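Local coordinates for mandelate racemase/muconate lactonizing enzyme family protein (Azoarcus sp., PDB 2QDE) that is of unspecified activity but belongs to the mandelate racemase/muconate lactonizing enzyme family and holds a barium ion in its barrel domain, at residues A148-A153 and V179-R184; F163-A168 and P323-G328; D189-I194 and N216-E221; Q204-I209 and G237-P242. All blocks are in the same frame, centred on the assembly; numbering follows the deposited sequence.

All four contacts lie in the barrel domain of this enolase-superfamily fold. Contacts 2 and 3 occupy neighbouring strands, 164-167 and 192-195, and meet inside the barrel, where Lys165 of one pairs with Glu221 of the other beside the barium ion; charged groups and phenylalanine rings line this inner side, with leucine and isoleucine packing on the outer side of contact 3. Contact 1, in the outer helix layer, joins two helices through alanine, valine and the aliphatic part of Glu181, and rests on Leu166 of segment 163-168. Contact 4, largely apolar and about as far from the chain centre, lies at a subunit interface with partly exposed loop residues; the backbone of its Pro242 bonds that of Ile220 in contact 3.

Contact 1: A148-A153 and V179-R184; sequences AVAEEA and VAEVRR
Ala150 lays its CB against the aliphatic part of Glu181, 3.5 Å from Glu181 CG, where two outer helices of the barrel, 146-159 and 172-186, pack side by side. Strand 164-167 comes between them in sequence, so the pair belongs to consecutive beta-alpha units of the TIM-barrel-like domain. Their segment axes approach to 8.5 Å and cross at -33°, a closeness allowed by the alanines: the CA atoms of Ala150 and Val182 are only 4.5 Å apart. Glu181 starts anti to its backbone nitrogen (chi1 163°) and then bends at chi2. CG and OE2 of Glu181 both touch the Ala150 methyl, while the carboxylate also reaches Arg184, about one turn further along the same helix. The hydrogen bonds of this intrahelical salt bridge are weak, with Glu181 OE1 in the guanidinium plane, 3.3 Å from Arg184 NE. Deeper in, Val182 spreads its two methyls between separate partners, and Leu166 of the strand below touches both Val149 and Val182, continuing this apolar seam into the layer between helices and sheet. One branch, Val182 CG1, reaches Ala153 CB at 4.1 Å; the other, Val182 CG2, meets Val149 CG1 at 3.9 Å.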
loop_
_atom_site.group_PDB
_atom_site.type_symbol
_atom_site.label_atom_id
_atom_site.label_comp_id
_atom_site.label_asym_id
_atom_site.label_seq_id
_atom_site.Cartn_x
_atom_site.Cartn_y
_atom_site.Cartn_z
ATOM N N ALA A 148 29.936 -11.807 37.385
ATOM C CA ALA A 148 29.557 -13.205 37.573
ATOM C C ALA A 148 28.953 -13.771 36.289
ATOM O O ALA A 148 29.278 -14.889 35.867
ATOM C CB ALA A 148 28.558 -13.327 38.710
ATOM N N VAL A 149 28.072 -12.994 35.667
ATOM C CA VAL A 149 27.422 -13.423 34.434
ATOM C C VAL A 149 28.472 -13.744 33.373
ATOM O O VAL A 149 28.321 -14.690 32.599
ATOM C CB VAL A 149 26.465 -12.326 33.901
ATOM C CG1 VAL A 149 25.815 -12.781 32.607
ATOM C CG2 VAL A 149 25.401 -12.011 34.948
ATOM N N ALA A 150 29.542 -12.957 33.351
ATOM C CA ALA A 150 30.610 -13.157 32.386
ATOM C C ALA A 150 31.376 -14.448 32.665
ATOM O O ALA A 150 31.858 -15.103 31.735
ATOM C CB ALA A 150 31.554 -11.978 32.408
ATOM N N GLU A 151 31.499 -14.814 33.941
ATOM C CA GLU A 151 32.204 -16.048 34.295
ATOM C C GLU A 151 31.382 -17.262 33.855
ATOM O O GLU A 151 31.940 -18.274 33.421
ATOM C CB GLU A 151 32.466 -16.116 35.806
ATOM C CG GLU A 151 33.165 -14.881 36.359
ATOM C CD GLU A 151 33.660 -15.061 37.785
ATOM O OE1 GLU A 151 32.866 -15.528 38.646
ATOM O OE2 GLU A 151 34.845 -14.727 38.055
ATOM N N GLU A 152 30.059 -17.169 33.965
ATOM C CA GLU A 152 29.212 -18.277 33.533
ATOM C C GLU A 152 29.258 -18.362 32.010
ATOM O O GLU A 152 29.151 -19.445 31.433
ATOM C CB GLU A 152 27.763 -18.082 34.001
ATOM C CG GLU A 152 26.811 -19.173 33.500
ATOM C CD GLU A 152 25.418 -19.089 34.102
ATOM O OE1 GLU A 152 25.069 -18.036 34.685
ATOM O OE2 GLU A 152 24.666 -20.084 33.980
ATOM N N ALA A 153 29.425 -17.213 31.362
ATOM C CA ALA A 153 29.501 -17.157 29.906
ATOM C C ALA A 153 30.704 -17.967 29.419
ATOM O O ALA A 153 30.591 -18.780 28.504
ATOM C CB ALA A 153 29.620 -15.710 29.440
ATOM N N VAL A 179 26.140 -6.329 29.362
ATOM C CA VAL A 179 26.626 -6.603 28.014
ATOM C C VAL A 179 28.078 -6.182 27.844
ATOM O O VAL A 179 28.877 -6.912 27.252
ATOM C CB VAL A 179 25.741 -5.886 26.948
ATOM C CG1 VAL A 179 26.348 -6.034 25.561
ATOM C CG2 VAL A 179 24.344 -6.482 26.961
ATOM N N ALA A 180 28.422 -5.005 28.361
ATOM C CA ALA A 180 29.789 -4.511 28.254
ATOM C C ALA A 180 30.770 -5.545 28.797
ATOM O O ALA A 180 31.722 -5.929 28.115
ATOM C CB ALA A 180 29.936 -3.197 29.019
ATOM N N GLU A 181 30.526 -5.994 30.028
ATOM C CA GLU A 181 31.384 -6.982 30.679
ATOM C C GLU A 181 31.418 -8.331 29.957
ATOM O O GLU A 181 32.493 -8.854 29.647
ATOM C CB GLU A 181 30.939 -7.179 32.133
ATOM C CG GLU A 181 31.485 -8.451 32.785
ATOM C CD GLU A 181 32.987 -8.403 33.045
ATOM O OE1 GLU A 181 33.661 -7.474 32.538
ATOM O OE2 GLU A 181 33.493 -9.307 33.754
ATOM N N VAL A 182 30.248 -8.902 29.690
ATOM C CA VAL A 182 30.192 -10.189 29.009
ATOM C C VAL A 182 30.926 -10.155 27.663
ATOM O O VAL A 182 31.689 -11.075 27.345
ATOM C CB VAL A 182 28.733 -10.638 28.785
ATOM C CG1 VAL A 182 28.703 -11.988 28.086
ATOM C CG2 VAL A 182 28.010 -10.722 30.122
ATOM N N ARG A 183 30.708 -9.098 26.882
ATOM C CA ARG A 183 31.361 -8.958 25.577
ATOM C C ARG A 183 32.884 -8.950 25.682
ATOM O O ARG A 183 33.570 -9.582 24.876
ATOM C CB ARG A 183 30.918 -7.660 24.891
ATOM C CG ARG A 183 31.631 -7.357 23.566
ATOM C CD ARG A 183 30.789 -7.760 22.364
ATOM N NE ARG A 183 31.006 -9.144 21.975
ATOM C CZ ARG A 183 30.212 -9.839 21.164
ATOM N NH1 ARG A 183 29.122 -9.290 20.638
ATOM N NH2 ARG A 183 30.518 -11.095 20.874
ATOM N N ARG A 184 33.405 -8.215 26.663
ATOM C CA ARG A 184 34.848 -8.112 26.862
ATOM C C ARG A 184 35.450 -9.475 27.167
ATOM O O ARG A 184 36.551 -9.796 26.721
ATOM C CB ARG A 184 35.172 -7.158 28.018
ATOM C CG ARG A 184 36.673 -7.009 28.286
ATOM C CD ARG A 184 36.956 -6.527 29.708
ATOM N NE ARG A 184 36.416 -7.447 30.712
ATOM C CZ ARG A 184 36.871 -8.679 30.943
ATOM N NH1 ARG A 184 37.896 -9.163 30.247
ATOM N NH2 ARG A 184 36.291 -9.443 31.865
#

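Contact 2: F163-A168 and P323-G328; sequences FVKLKA and PQENAG
Lys165 sends its ammonium group toward Glu325, with Lys165 NZ 3.2 Å from Glu325 OE2 in a salt bridge whose hydrogen bond is weak. The lysine has firmer partners elsewhere: NZ also bonds to Asp195 OD2 and forms a salt bridge with Glu221 OE1, and both of those residues bind the barium ion. Extended along its whole length from a CG anti to the backbone nitrogen (chi1 170°), Lys165 carries its charge from strand 164-167 into the interior of the barrel. Glu325, likewise stretched out, crosses it at about a right angle from the loop between helices 303-315 and 328-332. Two residues earlier in the chain, Phe163 packs against the loop at Pro323 to Glu325. Its chi1 of 65° sets CG between the backbone nitrogen and the carbonyl carbon, and the ring thus presents its rim to the loop. Pro323 CB lies in the ring plane, 3.9 Å from Phe163 CE2, and Glu325 CB stands near the same plane, 4.1 Å from Phe163 CZ. The carbonyl oxygen of Gln324 approaches obliquely, 3.5 Å from Phe163 CZ. Gln324 itself turns away to bond with the backbone of Val294 and Cys296, so the loop also grips the last parallel strand of the barrel, 294-296. The Lys165 ammonium is shared among three carboxylates, two of them from barium ligands, with Glu325 the weaker partner; this is consistent with Lys165 being positioned beside the metal site.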
loop_
_atom_site.group_PDB
_atom_site.type_symbol
_atom_site.label_atom_id
_atom_site.label_comp_id
_atom_site.label_asym_id
_atom_site.label_seq_id
_atom_site.Cartn_x
_atom_site.Cartn_y
_atom_site.Cartn_z
ATOM N N PHE A 163 26.115 -20.370 21.350
ATOM C CA PHE A 163 25.801 -18.961 21.509
ATOM C C PHE A 163 25.491 -18.676 22.960
ATOM O O PHE A 163 25.328 -19.600 23.756
ATOM C CB PHE A 163 24.655 -18.512 20.576
ATOM C CG PHE A 163 23.320 -19.138 20.863
ATOM C CD1 PHE A 163 22.564 -18.738 21.960
ATOM C CD2 PHE A 163 22.788 -20.083 19.988
ATOM C CE1 PHE A 163 21.289 -19.264 22.174
ATOM C CE2 PHE A 163 21.518 -20.613 20.191
ATOM C CZ PHE A 163 20.767 -20.204 21.284
ATOM N N VAL A 164 25.437 -17.398 23.308
ATOM C CA VAL A 164 25.156 -16.987 24.672
ATOM C C VAL A 164 24.064 -15.922 24.664
ATOM O O VAL A 164 24.219 -14.876 24.042
ATOM C CB VAL A 164 26.430 -16.418 25.337
ATOM C CG1 VAL A 164 26.088 -15.797 26.679
ATOM C CG2 VAL A 164 27.461 -17.529 25.509
ATOM N N LYS A 165 22.973 -16.194 25.370
ATOM C CA LYS A 165 21.844 -15.275 25.444
ATOM C C LYS A 165 21.705 -14.678 26.850
ATOM O O LYS A 165 21.802 -15.406 27.837
ATOM C CB LYS A 165 20.566 -16.027 25.061
ATOM C CG LYS A 165 19.274 -15.272 25.318
ATOM C CD LYS A 165 18.081 -16.092 24.842
ATOM C CE LYS A 165 16.786 -15.585 25.422
ATOM N NZ LYS A 165 15.627 -16.333 24.885
ATOM N N LEU A 166 21.481 -13.364 26.930
ATOM C CA LEU A 166 21.326 -12.673 28.209
ATOM C C LEU A 166 19.919 -12.095 28.353
ATOM O O LEU A 166 19.268 -11.764 27.361
ATOM C CB LEU A 166 22.340 -11.513 28.330
ATOM C CG LEU A 166 23.795 -11.808 27.940
ATOM C CD1 LEU A 166 24.589 -10.517 27.897
ATOM C CD2 LEU A 166 24.422 -12.801 28.922
ATOM N N LYS A 167 19.436 -11.993 29.585
ATOM C CA LYS A 167 18.125 -11.393 29.820
ATOM C C LYS A 167 18.346 -9.956 30.270
ATOM O O LYS A 167 19.085 -9.711 31.227
ATOM C CB LYS A 167 17.364 -12.177 30.888
ATOM C CG LYS A 167 17.060 -13.594 30.454
ATOM C CD LYS A 167 16.105 -14.319 31.384
ATOM C CE LYS A 167 15.762 -15.689 30.812
ATOM N NZ LYS A 167 14.963 -16.511 31.772
ATOM N N ALA A 168 17.697 -9.012 29.604
ATOM C CA ALA A 168 17.887 -7.597 29.913
ATOM C C ALA A 168 16.737 -6.984 30.690
ATOM O O ALA A 168 15.794 -6.457 30.078
ATOM C CB ALA A 168 18.092 -6.847 28.609
ATOM N N PRO A 323 21.083 -23.263 15.372
ATOM C CA PRO A 323 21.390 -23.699 16.739
ATOM C C PRO A 323 20.131 -23.475 17.572
ATOM O O PRO A 323 19.372 -22.539 17.320
ATOM C CB PRO A 323 22.558 -22.800 17.143
ATOM C CG PRO A 323 22.345 -21.550 16.303
ATOM C CD PRO A 323 21.943 -22.134 14.970
ATOM N N GLN A 324 19.908 -24.337 18.554
ATOM C CA GLN A 324 18.705 -24.253 19.358
ATOM C C GLN A 324 18.898 -23.858 20.822
ATOM O O GLN A 324 20.016 -23.587 21.267
ATOM C CB GLN A 324 17.962 -25.581 19.243
ATOM C CG GLN A 324 17.658 -25.953 17.795
ATOM C CD GLN A 324 16.697 -24.974 17.156
ATOM O OE1 GLN A 324 15.620 -24.730 17.685
ATOM N NE2 GLN A 324 17.079 -24.408 16.018
ATOM N N GLU A 325 17.801 -23.846 21.570
ATOM C CA GLU A 325 17.853 -23.430 22.963
ATOM C C GLU A 325 16.926 -24.235 23.875
ATOM O O GLU A 325 16.415 -23.718 24.869
ATOM C CB GLU A 325 17.485 -21.951 23.035
ATOM C CG GLU A 325 17.943 -21.255 24.282
ATOM C CD GLU A 325 17.061 -20.079 24.626
ATOM O OE1 GLU A 325 15.878 -20.310 24.979
ATOM O OE2 GLU A 325 17.544 -18.926 24.540
ATOM N N ASN A 326 16.715 -25.500 23.541
ATOM C CA ASN A 326 15.846 -26.370 24.324
ATOM C C ASN A 326 16.685 -27.089 25.390
ATOM O O ASN A 326 17.109 -28.218 25.182
ATOM C CB ASN A 326 15.176 -27.368 23.373
ATOM C CG ASN A 326 14.302 -28.382 24.091
ATOM O OD1 ASN A 326 13.430 -28.027 24.883
ATOM N ND2 ASN A 326 14.524 -29.660 23.794
ATOM N N ALA A 327 16.916 -26.436 26.530
ATOM C CA ALA A 327 17.746 -27.024 27.588
ATOM C C ALA A 327 17.174 -26.919 29.004
ATOM O O ALA A 327 17.913 -26.668 29.962
ATOM C CB ALA A 327 19.141 -26.394 27.546
ATOM N N GLY A 328 15.867 -27.124 29.134
ATOM C CA GLY A 328 15.224 -27.041 30.434
ATOM C C GLY A 328 15.928 -27.806 31.543
ATOM O O GLY A 328 16.146 -27.250 32.623
#

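Contact 3: D189-I194 and N216-E221; sequences DVDLFI and NLSKIE. With BA (barium ion), chain I.
Ser218 OG is held from two directions: it donates to Asp191 OD1 at 2.8 Å, on the syn side of the carboxylate though 26° out of its plane, and accepts a bond from Lys219 NZ at 3.1 Å. A water bridges Asp191 OD2 and Lys219 NZ, closing a polar cluster to which the direct charge pair contributes only a long 3.9 Å separation between Asp191 OD1 and Lys219 NZ. The lysine reaches this cluster by lying over Phe193. Lys219 CE sits 3.6 Å from the Phe193 ring centroid and almost on the ring normal, a CH-pi contact. A final bend at chi4 (-67°) carries Lys219 NZ off-centre, 4.2 Å from the Phe193 centroid, as a cation-pi pair; Tyr244 provides a second cation-pi partner. The cluster lies just ahead of adjacent parallel strands 192-195 and 220-221, in a beta-alpha-beta unit whose crossover is helix 202-212. Ser218 N bonds to Leu192 O, and Glu221 N to Ile194 O at 2.8 Å in a nearly straight bond (170°). On the helix-facing side, Ile194 and Ile220 lie alongside each other, with Ile194 CG1 3.6 Å from Ile220 CD1, and Leu217 fits against Leu192 and Ile194. Glu221 points the other way: OE2 binds the barium ion at 2.8 Å, with Asp195, Asn197 and Asp246 as fellow ligands, while OE1 pairs with Lys165 and also nears the Phe193 rim. Glu221 is thus divided between metal and ammonium, and its backbone bond to Ile194 O is consistent with holding the start of that ligand in place.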
loop_
_atom_site.group_PDB
_atom_site.type_symbol
_atom_site.label_atom_id
_atom_site.label_comp_id
_atom_site.label_asym_id
_atom_site.label_seq_id
_atom_site.Cartn_x
_atom_site.Cartn_y
_atom_site.Cartn_z
ATOM N N ASP A 189 34.157 -12.498 18.514
ATOM C CA ASP A 189 33.749 -13.596 17.636
ATOM C C ASP A 189 32.626 -14.488 18.155
ATOM O O ASP A 189 32.097 -15.320 17.411
ATOM C CB ASP A 189 34.966 -14.464 17.288
ATOM C CG ASP A 189 36.168 -13.632 16.852
ATOM O OD1 ASP A 189 35.955 -12.476 16.407
ATOM O OD2 ASP A 189 37.317 -14.134 16.939
ATOM N N VAL A 190 32.256 -14.325 19.420
ATOM C CA VAL A 190 31.189 -15.132 20.008
ATOM C C VAL A 190 29.801 -14.568 19.698
ATOM O O VAL A 190 29.597 -13.353 19.746
ATOM C CB VAL A 190 31.360 -15.227 21.535
ATOM C CG1 VAL A 190 30.093 -15.775 22.179
ATOM C CG2 VAL A 190 32.543 -16.117 21.861
ATOM N N ASP A 191 28.869 -15.462 19.363
ATOM C CA ASP A 191 27.481 -15.105 19.061
ATOM C C ASP A 191 26.814 -14.724 20.388
ATOM O O ASP A 191 26.504 -15.585 21.206
ATOM C CB ASP A 191 26.761 -16.312 18.433
ATOM C CG ASP A 191 25.287 -16.037 18.112
ATOM O OD1 ASP A 191 24.738 -15.007 18.559
ATOM O OD2 ASP A 191 24.668 -16.873 17.418
ATOM N N LEU A 192 26.608 -13.430 20.597
ATOM C CA LEU A 192 26.005 -12.934 21.829
ATOM C C LEU A 192 24.785 -12.057 21.542
ATOM O O LEU A 192 24.843 -11.177 20.682
ATOM C CB LEU A 192 27.044 -12.119 22.604
ATOM C CG LEU A 192 26.585 -11.405 23.875
ATOM C CD1 LEU A 192 26.257 -12.438 24.948
ATOM C CD2 LEU A 192 27.679 -10.451 24.354
ATOM N N PHE A 193 23.678 -12.304 22.241
ATOM C CA PHE A 193 22.488 -11.479 22.056
ATOM C C PHE A 193 21.674 -11.362 23.336
ATOM O O PHE A 193 21.961 -12.042 24.318
ATOM C CB PHE A 193 21.627 -11.982 20.878
ATOM C CG PHE A 193 21.027 -13.349 21.068
ATOM C CD1 PHE A 193 19.718 -13.492 21.530
ATOM C CD2 PHE A 193 21.742 -14.495 20.705
ATOM C CE1 PHE A 193 19.120 -14.764 21.624
ATOM C CE2 PHE A 193 21.160 -15.771 20.793
ATOM C CZ PHE A 193 19.844 -15.904 21.251
ATOM N N ILE A 194 20.673 -10.485 23.331
ATOM C CA ILE A 194 19.850 -10.276 24.519
ATOM C C ILE A 194 18.354 -10.449 24.260
ATOM O O ILE A 194 17.883 -10.289 23.134
ATOM C CB ILE A 194 20.081 -8.870 25.105
ATOM C CG1 ILE A 194 19.750 -7.804 24.054
ATOM C CG2 ILE A 194 21.527 -8.734 25.565
ATOM C CD1 ILE A 194 19.831 -6.382 24.578
ATOM N N ASN A 216 28.083 -4.938 19.250
ATOM C CA ASN A 216 27.790 -5.863 18.151
ATOM C C ASN A 216 26.994 -7.112 18.490
ATOM O O ASN A 216 27.390 -8.219 18.140
ATOM C CB ASN A 216 29.089 -6.286 17.465
ATOM C CG ASN A 216 29.808 -5.126 16.832
ATOM O OD1 ASN A 216 30.203 -4.180 17.519
ATOM N ND2 ASN A 216 29.983 -5.181 15.514
ATOM N N LEU A 217 25.863 -6.941 19.160
ATOM C CA LEU A 217 25.020 -8.078 19.501
ATOM C C LEU A 217 24.479 -8.676 18.195
ATOM O O LEU A 217 24.151 -7.942 17.258
ATOM C CB LEU A 217 23.867 -7.609 20.391
ATOM C CG LEU A 217 24.285 -6.948 21.712
ATOM C CD1 LEU A 217 23.084 -6.284 22.378
ATOM C CD2 LEU A 217 24.904 -7.995 22.631
ATOM N N SER A 218 24.388 -9.999 18.126
ATOM C CA SER A 218 23.883 -10.636 16.916
ATOM C C SER A 218 22.414 -10.296 16.674
ATOM O O SER A 218 21.943 -10.334 15.538
ATOM C CB SER A 218 24.058 -12.157 16.984
ATOM O OG SER A 218 23.234 -12.728 17.985
ATOM N N LYS A 219 21.693 -9.950 17.740
ATOM C CA LYS A 219 20.278 -9.613 17.619
ATOM C C LYS A 219 19.665 -9.167 18.942
ATOM O O LYS A 219 20.274 -9.325 20.003
ATOM C CB LYS A 219 19.502 -10.829 17.094
ATOM C CG LYS A 219 19.853 -12.138 17.817
ATOM C CD LYS A 219 19.124 -13.330 17.213
ATOM C CE LYS A 219 19.763 -14.652 17.613
ATOM N NZ LYS A 219 21.110 -14.813 17.018
ATOM N N ILE A 220 18.465 -8.595 18.859
ATOM C CA ILE A 220 17.707 -8.165 20.031
ATOM C C ILE A 220 16.398 -8.953 19.993
ATOM O O ILE A 220 15.610 -8.801 19.061
ATOM C CB ILE A 220 17.345 -6.661 19.996
ATOM C CG1 ILE A 220 18.605 -5.806 19.824
ATOM C CG2 ILE A 220 16.628 -6.286 21.286
ATOM C CD1 ILE A 220 19.617 -5.991 20.913
ATOM N N GLU A 221 16.168 -9.798 20.991
ATOM C CA GLU A 221 14.950 -10.597 21.027
ATOM C C GLU A 221 13.756 -9.878 21.658
ATOM O O GLU A 221 13.805 -9.457 22.820
ATOM C CB GLU A 221 15.200 -11.906 21.775
ATOM C CG GLU A 221 14.021 -12.883 21.735
ATOM C CD GLU A 221 14.292 -14.160 22.521
ATOM O OE1 GLU A 221 15.478 -14.548 22.622
ATOM O OE2 GLU A 221 13.315 -14.780 23.017
HETATM BA BA BA I . 11.494 -14.260 25.061
HETATM O O HOH W 1 21.831 -17.597 17.528
#

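Contact 4: Q204-I209 and G237-P242; sequences QALTTI and GKVATP
Val239 projects from the loop before strand 243-245 into a notch between Leu206 and Ile209, one turn apart on helix 202-212 of the barrel's outer layer. Val239 CB already meets Ile209 CG2 at 3.8 Å. From there Val239 CG1, set anti to the carbonyl carbon (chi1 -57°), continues to the helix and touches Leu206 CD1 at 3.7 Å and Ile209 CG2 at 3.8 Å; the other methyl, Val239 CG2, only grazes Ile209 CG2. Leu206 CD1 is wedged further, against Lys238 CB at a tight 3.4 Å. Lys238 then folds away from the helix through bends at chi2 and chi3 and gives its NZ to Val239 O of a second subunit, whose Pro242 also packs on Leu206. Val239 O here receives the equivalent lysine from a third subunit. Toward the strand, Thr241 leans on Ile209 CG2, and a water 2.9 Å from both Ile209 O and Thr241 OG1 donates to the former and hydrogen-bonds the latter. Apolar branches therefore seat the loop on its helix, while the Lys238 ammonium and Val239 O bond neighbouring copies and Thr241 OG1 bonds a water: the same short loop serves both the packing within the barrel and the assembly of subunits.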
loop_
_atom_site.group_PDB
_atom_site.type_symbol
_atom_site.label_atom_id
_atom_site.label_comp_id
_atom_site.label_asym_id
_atom_site.label_seq_id
_atom_site.Cartn_x
_atom_site.Cartn_y
_atom_site.Cartn_z
ATOM N N GLN A 204 12.211 3.672 24.531
ATOM C CA GLN A 204 13.175 2.913 25.325
ATOM C C GLN A 204 13.997 2.015 24.403
ATOM O O GLN A 204 15.219 1.954 24.507
ATOM C CB GLN A 204 12.462 2.012 26.338
ATOM C CG GLN A 204 12.115 2.638 27.680
ATOM C CD GLN A 204 11.507 1.610 28.632
ATOM O OE1 GLN A 204 10.526 0.945 28.293
ATOM N NE2 GLN A 204 12.093 1.470 29.822
ATOM N N ALA A 205 13.309 1.308 23.511
ATOM C CA ALA A 205 13.968 0.394 22.580
ATOM C C ALA A 205 15.004 1.105 21.717
ATOM O O ALA A 205 16.147 0.674 21.624
ATOM C CB ALA A 205 12.929 -0.299 21.699
ATOM N N LEU A 206 14.597 2.203 21.095
ATOM C CA LEU A 206 15.490 2.960 20.237
ATOM C C LEU A 206 16.770 3.382 20.976
ATOM O O LEU A 206 17.885 3.114 20.523
ATOM C CB LEU A 206 14.744 4.187 19.697
ATOM C CG LEU A 206 15.323 4.891 18.473
ATOM C CD1 LEU A 206 15.761 3.858 17.445
ATOM C CD2 LEU A 206 14.274 5.827 17.884
ATOM N N THR A 207 16.603 4.018 22.132
ATOM C CA THR A 207 17.740 4.485 22.918
ATOM C C THR A 207 18.690 3.387 23.393
ATOM O O THR A 207 19.904 3.492 23.240
ATOM C CB THR A 207 17.272 5.261 24.160
ATOM O OG1 THR A 207 16.446 6.359 23.753
ATOM C CG2 THR A 207 18.473 5.800 24.934
ATOM N N THR A 208 18.130 2.335 23.975
ATOM C CA THR A 208 18.948 1.254 24.490
ATOM C C THR A 208 19.655 0.488 23.391
ATOM O O THR A 208 20.847 0.220 23.495
ATOM C CB THR A 208 18.109 0.286 25.329
ATOM O OG1 THR A 208 17.439 1.022 26.356
ATOM C CG2 THR A 208 18.996 -0.771 25.980
ATOM N N ILE A 209 18.927 0.141 22.334
ATOM C CA ILE A 209 19.538 -0.600 21.241
ATOM C C ILE A 209 20.688 0.197 20.642
ATOM O O ILE A 209 21.750 -0.352 20.359
ATOM C CB ILE A 209 18.505 -0.946 20.151
ATOM C CG1 ILE A 209 17.435 -1.868 20.747
ATOM C CG2 ILE A 209 19.189 -1.629 18.976
ATOM C CD1 ILE A 209 16.311 -2.206 19.812
ATOM N N GLY A 237 13.604 0.098 11.262
ATOM C CA GLY A 237 13.949 1.188 10.369
ATOM C C GLY A 237 14.830 2.245 11.018
ATOM O O GLY A 237 15.276 3.180 10.351
ATOM N N LYS A 238 15.080 2.111 12.318
ATOM C CA LYS A 238 15.904 3.078 13.030
ATOM C C LYS A 238 17.172 2.466 13.633
ATOM O O LYS A 238 18.046 3.200 14.097
ATOM C CB LYS A 238 15.107 3.755 14.154
ATOM C CG LYS A 238 13.804 4.440 13.734
ATOM C CD LYS A 238 13.981 5.403 12.558
ATOM C CE LYS A 238 14.886 6.573 12.877
ATOM N NZ LYS A 238 14.885 7.557 11.739
ATOM N N VAL A 239 17.271 1.137 13.645
ATOM C CA VAL A 239 18.451 0.481 14.207
ATOM C C VAL A 239 19.048 -0.547 13.257
ATOM O O VAL A 239 18.350 -1.125 12.425
ATOM C CB VAL A 239 18.139 -0.234 15.551
ATOM C CG1 VAL A 239 17.579 0.761 16.548
ATOM C CG2 VAL A 239 17.171 -1.387 15.328
ATOM N N ALA A 240 20.344 -0.791 13.407
ATOM C CA ALA A 240 21.038 -1.742 12.553
ATOM C C ALA A 240 20.908 -3.170 13.061
ATOM O O ALA A 240 20.770 -4.110 12.279
ATOM C CB ALA A 240 22.511 -1.365 12.455
ATOM N N THR A 241 20.957 -3.321 14.381
ATOM C CA THR A 241 20.886 -4.628 15.025
ATOM C C THR A 241 19.641 -5.416 14.638
ATOM O O THR A 241 18.525 -4.905 14.701
ATOM C CB THR A 241 20.923 -4.475 16.557
ATOM O OG1 THR A 241 21.963 -3.558 16.914
ATOM C CG2 THR A 241 21.187 -5.825 17.220
ATOM N N PRO A 242 19.821 -6.684 14.238
ATOM C CA PRO A 242 18.689 -7.529 13.846
ATOM C C PRO A 242 17.675 -7.617 14.980
ATOM O O PRO A 242 18.054 -7.683 16.143
ATOM C CB PRO A 242 19.342 -8.880 13.564
ATOM C CG PRO A 242 20.730 -8.506 13.133
ATOM C CD PRO A 242 21.090 -7.421 14.118
HETATM O O HOH W 2 22.258 -3.171 19.817
#